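Local coordinates for SusD-like carbohydrate binding protein BF1063 (Bacteroides fragilis NCTC 9343, PDB 3I4G) that probably binds carbohydrate at the bacterial outer membrane and may pass glycans on for import, at residues A[56-62]-A[449-455]; A[214-218]-A[396-401]; A[440-444]-A[456-461]. All coordinates share one frame; numbering follows the deposited sequence.

Contact 1 is the core of the set: all its touching residues are buried and its centre lies about 7 Å from the centre of the chain, where a 3-10 turn and loop meet the turn before helix 454-461 through an aspartate-arginine salt bridge, a buried glutamate, backbone N-H groups and waters. The centres of contacts 2 and 3 lie further out, about 21 and 12 Å from the centre of the chain, and both are partly buried helix pairs. Contact 2 brings helices close on small residues beside a tryptophan; contact 3 spans a wider gap with long arginines and a second tryptophan. Contacts 1 and 3 share helix 454-461. Contacts 2 and 3 meet through E396, which has a salt bridge to R460.

Contact 1 of 3, residues A[56-62]-A[449-455]; sequences MEHLSDN and AMEGIRY
With CG anti to the backbone N (chi1 -176°) and a bend at chi2 (62°), R454 runs beside S60 and N62 and presents its guanidinium edge to D61. The match is side-on: NE of R454 donates to OD1 of D61 at 2.8 Å, and NH2 of R454 meets the syn lone pair of D61 OD2 at 2.8 Å in an almost straight bond (179°). Carboxylate and guanidinium are nearly coplanar, and the paired bonds hold both groups against rotation.

E57, bent at chi2, carries its carboxylate into the 449-455 turn. M450 N donates to E57 OE2 at 2.8 Å from above the carboxylate plane, while N62 ND2 reaches the same oxygen at 2.8 Å from the opposite face. G452 N gives E57 OE1 a weak bond. Water 1 links E57 OE1 to Y455 N, and water 2 links E57 OE2 to I453 N. S60 OG accepts from N62 N (3.1 Å), forming an ST turn.

Apolar packing closes the other end: L59 CB sits over one face of the Y455 ring, 4.1 Å from its centroid, and M56 CE touches Y455 CD2 at 3.8 Å. Residues 56-62, in the N-terminal part of the chain, are thereby joined to the C-terminal part, with the buried carboxylate of E57 accepting from backbone N-H groups of the turn that leads into helix 454-461, deep in this SusD-family fold.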
loop_
_atom_site.group_PDB
_atom_site.type_symbol
_atom_site.label_atom_id
_atom_site.label_comp_id
_atom_site.label_asym_id
_atom_site.label_seq_id
_atom_site.Cartn_x
_atom_site.Cartn_y
_atom_site.Cartn_z
HETATM N N MSE A 56 4.587 2.036 4.045
HETATM C CA MSE A 56 3.583 2.249 5.068
HETATM C C MSE A 56 3.285 0.943 5.782
HETATM O O MSE A 56 2.711 0.965 6.863
HETATM C CB MSE A 56 2.265 2.822 4.530
HETATM C CG MSE A 56 2.343 4.237 4.155
HETATM SE SE MSE A 56 0.574 5.034 3.993
HETATM C CE MSE A 56 0.584 6.322 5.449
ATOM N N GLU A 57 3.645 -0.207 5.219
ATOM C CA GLU A 57 3.428 -1.449 5.945
ATOM C C GLU A 57 4.213 -1.452 7.259
ATOM O O GLU A 57 3.835 -2.150 8.202
ATOM C CB GLU A 57 3.808 -2.670 5.088
ATOM C CG GLU A 57 2.880 -3.822 5.247
ATOM C CD GLU A 57 1.603 -3.718 4.461
ATOM O OE1 GLU A 57 1.198 -2.634 4.023
ATOM O OE2 GLU A 57 0.948 -4.732 4.332
ATOM N N HIS A 58 5.287 -0.688 7.324
ATOM C CA HIS A 58 6.054 -0.534 8.566
ATOM C C HIS A 58 5.293 0.100 9.708
ATOM O O HIS A 58 5.731 0.011 10.866
ATOM C CB HIS A 58 7.328 0.317 8.349
ATOM C CG HIS A 58 8.240 -0.207 7.302
ATOM N ND1 HIS A 58 9.363 0.479 6.891
ATOM C CD2 HIS A 58 8.150 -1.304 6.515
ATOM C CE1 HIS A 58 9.962 -0.218 5.934
ATOM N NE2 HIS A 58 9.237 -1.291 5.671
ATOM N N LEU A 59 4.173 0.748 9.395
ATOM C CA LEU A 59 3.328 1.390 10.376
ATOM C C LEU A 59 2.231 0.471 10.861
ATOM O O LEU A 59 1.411 0.874 11.683
ATOM C CB LEU A 59 2.675 2.618 9.728
ATOM C CG LEU A 59 3.624 3.610 9.064
ATOM C CD1 LEU A 59 2.825 4.832 8.535
ATOM C CD2 LEU A 59 4.778 4.052 9.987
ATOM N N SER A 60 2.170 -0.736 10.316
ATOM C CA SER A 60 1.107 -1.682 10.573
ATOM C C SER A 60 1.608 -2.896 11.346
ATOM O O SER A 60 2.801 -3.047 11.583
ATOM C CB SER A 60 0.490 -2.174 9.252
ATOM O OG SER A 60 1.289 -3.126 8.601
ATOM N N ASP A 61 0.665 -3.756 11.690
ATOM C CA ASP A 61 0.929 -5.033 12.325
ATOM C C ASP A 61 1.638 -6.054 11.413
ATOM O O ASP A 61 2.038 -7.097 11.900
ATOM C CB ASP A 61 -0.360 -5.623 12.959
ATOM C CG ASP A 61 -1.543 -5.697 12.022
ATOM O OD1 ASP A 61 -1.564 -5.006 10.968
ATOM O OD2 ASP A 61 -2.513 -6.396 12.367
ATOM N N ASN A 62 1.798 -5.738 10.143
ATOM C CA ASN A 62 2.455 -6.623 9.200
ATOM C C ASN A 62 3.960 -6.533 9.154
ATOM O O ASN A 62 4.605 -7.482 8.679
ATOM C CB ASN A 62 1.951 -6.359 7.758
ATOM C CG ASN A 62 0.578 -6.906 7.459
ATOM O OD1 ASN A 62 0.011 -7.668 8.236
ATOM N ND2 ASN A 62 0.076 -6.575 6.278
ATOM N N ALA A 449 -0.991 -8.252 1.481
ATOM C CA ALA A 449 0.132 -8.068 2.389
ATOM C C ALA A 449 1.359 -7.482 1.706
ATOM O O ALA A 449 1.780 -7.914 0.626
ATOM C CB ALA A 449 0.489 -9.394 3.106
HETATM N N MSE A 450 1.970 -6.503 2.375
HETATM C CA MSE A 450 3.193 -5.810 1.972
HETATM C C MSE A 450 2.976 -4.830 0.830
HETATM O O MSE A 450 3.967 -4.330 0.297
HETATM C CB MSE A 450 4.336 -6.777 1.628
HETATM C CG MSE A 450 4.672 -7.756 2.745
HETATM SE SE MSE A 450 5.054 -6.983 4.511
HETATM C CE MSE A 450 6.464 -5.789 3.925
ATOM N N GLU A 451 1.717 -4.470 0.516
ATOM C CA GLU A 451 1.451 -3.564 -0.598
ATOM C C GLU A 451 1.097 -2.155 -0.141
ATOM O O GLU A 451 0.786 -1.308 -0.969
ATOM C CB GLU A 451 0.320 -4.108 -1.485
ATOM C CG GLU A 451 0.708 -5.461 -2.088
ATOM C CD GLU A 451 -0.321 -6.093 -2.973
ATOM O OE1 GLU A 451 -0.898 -5.369 -3.824
ATOM O OE2 GLU A 451 -0.544 -7.325 -2.832
ATOM N N GLY A 452 1.200 -1.863 1.140
ATOM C CA GLY A 452 0.976 -0.498 1.637
ATOM C C GLY A 452 -0.459 -0.116 1.909
ATOM O O GLY A 452 -0.768 1.078 2.022
ATOM N N ILE A 453 -1.354 -1.101 2.073
ATOM C CA ILE A 453 -2.777 -0.863 2.302
ATOM C C ILE A 453 -3.187 -1.215 3.734
ATOM O O ILE A 453 -4.237 -0.779 4.214
ATOM C CB ILE A 453 -3.596 -1.648 1.233
ATOM C CG1 ILE A 453 -3.182 -1.206 -0.155
ATOM C CG2 ILE A 453 -5.102 -1.438 1.439
ATOM C CD1 ILE A 453 -3.699 -2.121 -1.253
ATOM N N ARG A 454 -2.371 -2.000 4.429
ATOM C CA ARG A 454 -2.766 -2.492 5.756
ATOM C C ARG A 454 -3.006 -1.369 6.755
ATOM O O ARG A 454 -3.968 -1.427 7.516
ATOM C CB ARG A 454 -1.708 -3.430 6.305
ATOM C CG ARG A 454 -2.074 -4.080 7.653
ATOM C CD ARG A 454 -3.282 -4.955 7.635
ATOM N NE ARG A 454 -3.482 -5.549 8.960
ATOM C CZ ARG A 454 -4.547 -6.211 9.324
ATOM N NH1 ARG A 454 -5.543 -6.377 8.475
ATOM N NH2 ARG A 454 -4.628 -6.717 10.533
ATOM N N TYR A 455 -2.116 -0.380 6.791
ATOM C CA TYR A 455 -2.300 0.737 7.705
ATOM C C TYR A 455 -3.598 1.456 7.380
ATOM O O TYR A 455 -4.392 1.750 8.319
ATOM C CB TYR A 455 -1.084 1.656 7.640
ATOM C CG TYR A 455 -1.132 2.868 8.526
ATOM C CD1 TYR A 455 -1.096 2.773 9.907
ATOM C CD2 TYR A 455 -1.199 4.114 7.978
ATOM C CE1 TYR A 455 -1.152 3.907 10.695
ATOM C CE2 TYR A 455 -1.214 5.243 8.742
ATOM C CZ TYR A 455 -1.177 5.142 10.109
ATOM O OH TYR A 455 -1.188 6.276 10.888
HETATM O O HOH W 1 0.291 -0.263 5.194
HETATM O O HOH W 2 -1.208 -4.087 2.579
#

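Contact 2 of 3, residues A[214-218]-A[396-401]; sequences WKSGA and ECLVED
W214 lays its indole over the side chain of E400, whose CB stands above one face of the five-membered ring, 3.3 Å from the centroid and 10° off the ring normal. This CH-pi contact belongs to an antiparallel helix pair in the helical part of the SusD-family fold: the local axes of 214-218 and 396-400 approach to 8.0 Å, with 150° between their directions. From CB onward E400 runs alongside the indole, pointing the same way, and its CG lies near the fused bond of the ring system. A bend at chi2 turns its carboxylate toward a salt bridge with R437 of helix 433-447.

C397 occupies another side of the tryptophan. Its SG approaches the ring edge, 3.9 Å from W214 CE3, in a Cys sulfur-aromatic contact. The small residues G217 and A218 face C397, consistent with the close approach of the axes. G217 has no side chain, and its backbone passes beside the C397 sulfur, with G217 C 3.7 Å from C397 SG. A218 CB packs against C397 CB at 3.7 Å and L398 CD2 at 4.0 Å. M209 of helix 197-211 also touches both W214 and C397.

The more exposed margin is polar. D401 is the first residue to leave helical geometry after helix 387-400, and its OD2 is hydrogen-bonded to Q403 NE2 as well as to K215. The lysine starts out extended and then bends at chi3 and chi4, curling its amine back until K215 NZ donates to D401 OD2 at 2.7 Å, on the syn side and 16° out of the carboxylate plane.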
loop_
_atom_site.group_PDB
_atom_site.type_symbol
_atom_site.label_atom_id
_atom_site.label_comp_id
_atom_site.label_asym_id
_atom_site.label_seq_id
_atom_site.Cartn_x
_atom_site.Cartn_y
_atom_site.Cartn_z
ATOM N N TRP A 214 -21.522 2.221 2.732
ATOM C CA TRP A 214 -21.268 0.900 2.196
ATOM C C TRP A 214 -22.075 0.568 0.957
ATOM O O TRP A 214 -21.600 -0.114 0.046
ATOM C CB TRP A 214 -21.508 -0.136 3.301
ATOM C CG TRP A 214 -20.724 0.119 4.562
ATOM C CD1 TRP A 214 -21.231 0.511 5.763
ATOM C CD2 TRP A 214 -19.311 -0.025 4.751
ATOM N NE1 TRP A 214 -20.234 0.591 6.676
ATOM C CE2 TRP A 214 -19.047 0.276 6.096
ATOM C CE3 TRP A 214 -18.249 -0.431 3.934
ATOM C CZ2 TRP A 214 -17.779 0.231 6.632
ATOM C CZ3 TRP A 214 -16.986 -0.492 4.483
ATOM C CH2 TRP A 214 -16.778 -0.184 5.831
ATOM N N LYS A 215 -23.305 1.061 0.882
ATOM C CA LYS A 215 -24.140 0.829 -0.282
ATOM C C LYS A 215 -23.521 1.442 -1.518
ATOM O O LYS A 215 -23.435 0.804 -2.575
ATOM C CB LYS A 215 -25.538 1.405 -0.058
ATOM C CG LYS A 215 -26.491 1.032 -1.164
ATOM C CD LYS A 215 -27.955 1.480 -0.895
ATOM C CE LYS A 215 -28.554 0.857 0.390
ATOM N NZ LYS A 215 -28.618 -0.674 0.455
ATOM N N SER A 216 -23.054 2.679 -1.405
ATOM C CA SER A 216 -22.429 3.343 -2.563
ATOM C C SER A 216 -21.093 2.700 -2.909
ATOM O O SER A 216 -20.721 2.615 -4.085
ATOM C CB SER A 216 -22.239 4.838 -2.310
ATOM O OG SER A 216 -23.489 5.499 -2.184
ATOM N N GLY A 217 -20.359 2.223 -1.898
ATOM C CA GLY A 217 -19.084 1.578 -2.154
ATOM C C GLY A 217 -19.303 0.278 -2.886
ATOM O O GLY A 217 -18.565 -0.030 -3.818
ATOM N N ALA A 218 -20.289 -0.514 -2.464
ATOM C CA ALA A 218 -20.565 -1.754 -3.174
ATOM C C ALA A 218 -20.866 -1.460 -4.637
ATOM O O ALA A 218 -20.390 -2.166 -5.523
ATOM C CB ALA A 218 -21.747 -2.481 -2.543
ATOM N N GLU A 396 -16.852 -6.819 1.144
ATOM C CA GLU A 396 -16.847 -6.108 2.421
ATOM C C GLU A 396 -18.016 -5.141 2.483
ATOM O O GLU A 396 -18.718 -5.065 3.489
ATOM C CB GLU A 396 -15.524 -5.373 2.645
ATOM C CG GLU A 396 -15.487 -4.533 3.912
ATOM C CD GLU A 396 -14.202 -3.796 4.173
ATOM O OE1 GLU A 396 -13.195 -3.973 3.465
ATOM O OE2 GLU A 396 -14.237 -3.029 5.159
ATOM N N CYS A 397 -18.240 -4.397 1.414
ATOM C CA CYS A 397 -19.322 -3.409 1.372
ATOM C C CYS A 397 -20.689 -4.079 1.482
ATOM O O CYS A 397 -21.585 -3.564 2.172
ATOM C CB CYS A 397 -19.243 -2.520 0.122
ATOM S SG CYS A 397 -17.882 -1.350 0.133
ATOM N N LEU A 398 -20.892 -5.193 0.790
ATOM C CA LEU A 398 -22.188 -5.895 0.890
ATOM C C LEU A 398 -22.438 -6.352 2.313
ATOM O O LEU A 398 -23.558 -6.216 2.829
ATOM C CB LEU A 398 -22.239 -7.112 -0.020
ATOM C CG LEU A 398 -22.235 -6.872 -1.520
ATOM C CD1 LEU A 398 -22.162 -8.267 -2.215
ATOM C CD2 LEU A 398 -23.457 -6.091 -1.995
ATOM N N VAL A 399 -21.422 -6.938 2.947
ATOM C CA VAL A 399 -21.529 -7.387 4.335
ATOM C C VAL A 399 -21.876 -6.225 5.267
ATOM O O VAL A 399 -22.824 -6.291 6.064
ATOM C CB VAL A 399 -20.244 -8.016 4.806
ATOM C CG1 VAL A 399 -20.243 -8.228 6.357
ATOM C CG2 VAL A 399 -20.005 -9.328 4.052
ATOM N N GLU A 400 -21.203 -5.105 5.102
ATOM C CA GLU A 400 -21.429 -3.956 5.998
ATOM C C GLU A 400 -22.730 -3.258 5.714
ATOM O O GLU A 400 -23.312 -2.622 6.615
ATOM C CB GLU A 400 -20.265 -2.965 5.887
ATOM C CG GLU A 400 -18.941 -3.473 6.354
ATOM C CD GLU A 400 -18.843 -3.718 7.838
ATOM O OE1 GLU A 400 -19.770 -3.393 8.603
ATOM O OE2 GLU A 400 -17.823 -4.295 8.259
ATOM N N ASP A 401 -23.246 -3.398 4.483
ATOM C CA ASP A 401 -24.546 -2.825 4.102
ATOM C C ASP A 401 -25.700 -3.784 4.399
ATOM O O ASP A 401 -26.823 -3.519 3.977
ATOM C CB ASP A 401 -24.556 -2.454 2.634
ATOM C CG ASP A 401 -25.714 -1.542 2.254
ATOM O OD1 ASP A 401 -26.030 -0.614 3.046
ATOM O OD2 ASP A 401 -26.255 -1.703 1.139
#

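Contact 3 of 3, residues A[440-444]-A[456-461]; sequences VRHER and WDIMRW
R444 and D457 form the salt bridge across this contact: NE of R444 donates to OD2 of D457 at 2.8 Å with an N-H...O angle of 161°, on the syn side but 33° out of the carboxylate plane. A weak second bond runs from R444 NH2 to D457 OD1. That same OD1 is gripped side-on by R460, whose NE (3.0 Å) and NH2 (3.1 Å) both reach it from one face. D457 therefore stands between two arginines. R460 NH2 lies over a face of the R444 guanidinium, yet the shared carboxylate probably offsets the two like charges, and R460 also has a salt bridge to E396.

The network links antiparallel helices 433-447 and 454-461, successive in the SusD-family region of the chain. The local axes stay 12.1 Å apart, a separation bridged by long side chains rather than by close backbone packing.

R441 bridges it with a fully extended chain that slides along W461 in the opposite direction. Its guanidinium lies flat on the indole: the planes are 13° apart, and CZ is 3.7 Å from the centroid of the five-membered ring, a cation-pi stack. R441 CD adds a CH-pi contact over the six-membered ring, also at 3.7 Å. Water 3 accepts from R441 NH1 and donates to W461 O, linking the guanidinium to the backbone carbonyl of W461. W461 NE1 hydrogen-bonds to E396 OE2. Beside the salt bridge, R444 CD rests 3.9 Å from W461 CZ2, while R444 NH2 meets the edge of the W456 ring at CZ3.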
loop_
_atom_site.group_PDB
_atom_site.type_symbol
_atom_site.label_atom_id
_atom_site.label_comp_id
_atom_site.label_asym_id
_atom_site.label_seq_id
_atom_site.Cartn_x
_atom_site.Cartn_y
_atom_site.Cartn_z
ATOM N N VAL A 440 -13.497 -11.831 5.578
ATOM C CA VAL A 440 -13.122 -10.919 4.491
ATOM C C VAL A 440 -11.947 -10.034 4.904
ATOM O O VAL A 440 -11.036 -9.797 4.111
ATOM C CB VAL A 440 -14.318 -10.081 4.006
ATOM C CG1 VAL A 440 -13.896 -9.222 2.839
ATOM C CG2 VAL A 440 -15.449 -10.968 3.566
ATOM N N ARG A 441 -11.963 -9.507 6.119
ATOM C CA ARG A 441 -10.851 -8.673 6.587
ATOM C C ARG A 441 -9.578 -9.459 6.585
ATOM O O ARG A 441 -8.523 -8.951 6.187
ATOM C CB ARG A 441 -11.101 -8.106 7.988
ATOM C CG ARG A 441 -12.211 -7.086 7.997
ATOM C CD ARG A 441 -12.291 -6.382 9.321
ATOM N NE ARG A 441 -13.353 -5.363 9.311
ATOM C CZ ARG A 441 -13.629 -4.576 10.346
ATOM N NH1 ARG A 441 -12.996 -4.747 11.491
ATOM N NH2 ARG A 441 -14.577 -3.637 10.231
ATOM N N HIS A 442 -9.663 -10.708 7.021
ATOM C CA HIS A 442 -8.481 -11.557 7.035
ATOM C C HIS A 442 -8.000 -11.870 5.616
ATOM O O HIS A 442 -6.789 -11.851 5.340
ATOM C CB HIS A 442 -8.768 -12.856 7.787
ATOM C CG HIS A 442 -7.617 -13.792 7.777
ATOM N ND1 HIS A 442 -7.533 -14.866 6.922
ATOM C CD2 HIS A 442 -6.449 -13.750 8.453
ATOM C CE1 HIS A 442 -6.357 -15.464 7.099
ATOM N NE2 HIS A 442 -5.696 -14.819 8.037
ATOM N N GLU A 443 -8.912 -12.178 4.691
ATOM C CA GLU A 443 -8.505 -12.482 3.343
ATOM C C GLU A 443 -7.844 -11.266 2.723
ATOM O O GLU A 443 -6.866 -11.396 2.002
ATOM C CB GLU A 443 -9.700 -12.952 2.508
ATOM C CG GLU A 443 -9.294 -13.472 1.159
ATOM C CD GLU A 443 -8.493 -14.776 1.264
ATOM O OE1 GLU A 443 -8.700 -15.592 2.214
ATOM O OE2 GLU A 443 -7.664 -15.024 0.375
ATOM N N ARG A 444 -8.392 -10.084 2.966
ATOM C CA ARG A 444 -7.828 -8.890 2.477
ATOM C C ARG A 444 -6.400 -8.704 3.018
ATOM O O ARG A 444 -5.479 -8.307 2.300
ATOM C CB ARG A 444 -8.736 -7.715 2.868
ATOM C CG ARG A 444 -8.322 -6.419 2.359
ATOM C CD ARG A 444 -9.342 -5.344 2.843
ATOM N NE ARG A 444 -8.905 -4.055 2.398
ATOM C CZ ARG A 444 -9.315 -3.419 1.322
ATOM N NH1 ARG A 444 -10.263 -3.913 0.519
ATOM N NH2 ARG A 444 -8.755 -2.268 1.066
ATOM N N TRP A 456 -3.839 1.761 6.110
ATOM C CA TRP A 456 -5.094 2.408 5.730
ATOM C C TRP A 456 -6.281 1.591 6.241
ATOM O O TRP A 456 -7.257 2.134 6.758
ATOM C CB TRP A 456 -5.116 2.572 4.206
ATOM C CG TRP A 456 -6.259 3.358 3.721
ATOM C CD1 TRP A 456 -6.380 4.717 3.788
ATOM C CD2 TRP A 456 -7.464 2.862 3.125
ATOM N NE1 TRP A 456 -7.608 5.109 3.290
ATOM C CE2 TRP A 456 -8.301 3.987 2.876
ATOM C CE3 TRP A 456 -7.918 1.590 2.763
ATOM C CZ2 TRP A 456 -9.566 3.863 2.295
ATOM C CZ3 TRP A 456 -9.162 1.487 2.165
ATOM C CH2 TRP A 456 -9.965 2.614 1.941
ATOM N N ASP A 457 -6.231 0.272 6.109
ATOM C CA ASP A 457 -7.338 -0.564 6.562
ATOM C C ASP A 457 -7.520 -0.565 8.080
ATOM O O ASP A 457 -8.635 -0.388 8.576
ATOM C CB ASP A 457 -7.140 -2.012 6.119
ATOM C CG ASP A 457 -7.388 -2.259 4.645
ATOM O OD1 ASP A 457 -8.100 -1.477 3.977
ATOM O OD2 ASP A 457 -6.893 -3.323 4.184
ATOM N N ILE A 458 -6.442 -0.765 8.847
ATOM C CA ILE A 458 -6.598 -0.860 10.296
ATOM C C ILE A 458 -7.024 0.509 10.881
ATOM O O ILE A 458 -7.765 0.569 11.868
ATOM C CB ILE A 458 -5.390 -1.452 11.018
ATOM C CG1 ILE A 458 -4.155 -0.585 10.826
ATOM C CG2 ILE A 458 -5.136 -2.874 10.516
ATOM C CD1 ILE A 458 -2.884 -1.153 11.547
HETATM N N MSE A 459 -6.646 1.582 10.223
HETATM C CA MSE A 459 -7.129 2.914 10.597
HETATM C C MSE A 459 -8.618 3.087 10.333
HETATM O O MSE A 459 -9.365 3.435 11.253
HETATM C CB MSE A 459 -6.302 3.953 9.844
HETATM C CG MSE A 459 -4.824 4.076 10.318
HETATM SE SE MSE A 459 -4.545 5.058 11.928
HETATM C CE MSE A 459 -4.485 6.828 11.079
ATOM N N ARG A 460 -9.077 2.805 9.112
ATOM C CA ARG A 460 -10.510 3.007 8.771
ATOM C C ARG A 460 -11.391 2.054 9.564
ATOM O O ARG A 460 -12.533 2.405 9.937
ATOM C CB ARG A 460 -10.803 2.868 7.268
ATOM C CG ARG A 460 -10.724 1.468 6.718
ATOM C CD ARG A 460 -10.726 1.459 5.225
ATOM N NE ARG A 460 -10.538 0.116 4.694
ATOM C CZ ARG A 460 -11.510 -0.770 4.469
ATOM N NH1 ARG A 460 -12.775 -0.516 4.755
ATOM N NH2 ARG A 460 -11.181 -1.957 3.959
ATOM N N TRP A 461 -10.925 0.836 9.839
ATOM C CA TRP A 461 -11.694 -0.119 10.617
ATOM C C TRP A 461 -11.747 0.213 12.100
ATOM O O TRP A 461 -12.525 -0.348 12.846
ATOM C CB TRP A 461 -11.120 -1.537 10.472
ATOM C CG TRP A 461 -11.282 -2.154 9.120
ATOM C CD1 TRP A 461 -12.306 -1.952 8.237
ATOM C CD2 TRP A 461 -10.440 -3.163 8.541
ATOM N NE1 TRP A 461 -12.118 -2.749 7.134
ATOM C CE2 TRP A 461 -10.995 -3.506 7.302
ATOM C CE3 TRP A 461 -9.277 -3.814 8.960
ATOM C CZ2 TRP A 461 -10.410 -4.439 6.455
ATOM C CZ3 TRP A 461 -8.684 -4.744 8.115
ATOM C CH2 TRP A 461 -9.262 -5.047 6.884
HETATM O O HOH W 3 -14.041 -2.501 13.129
#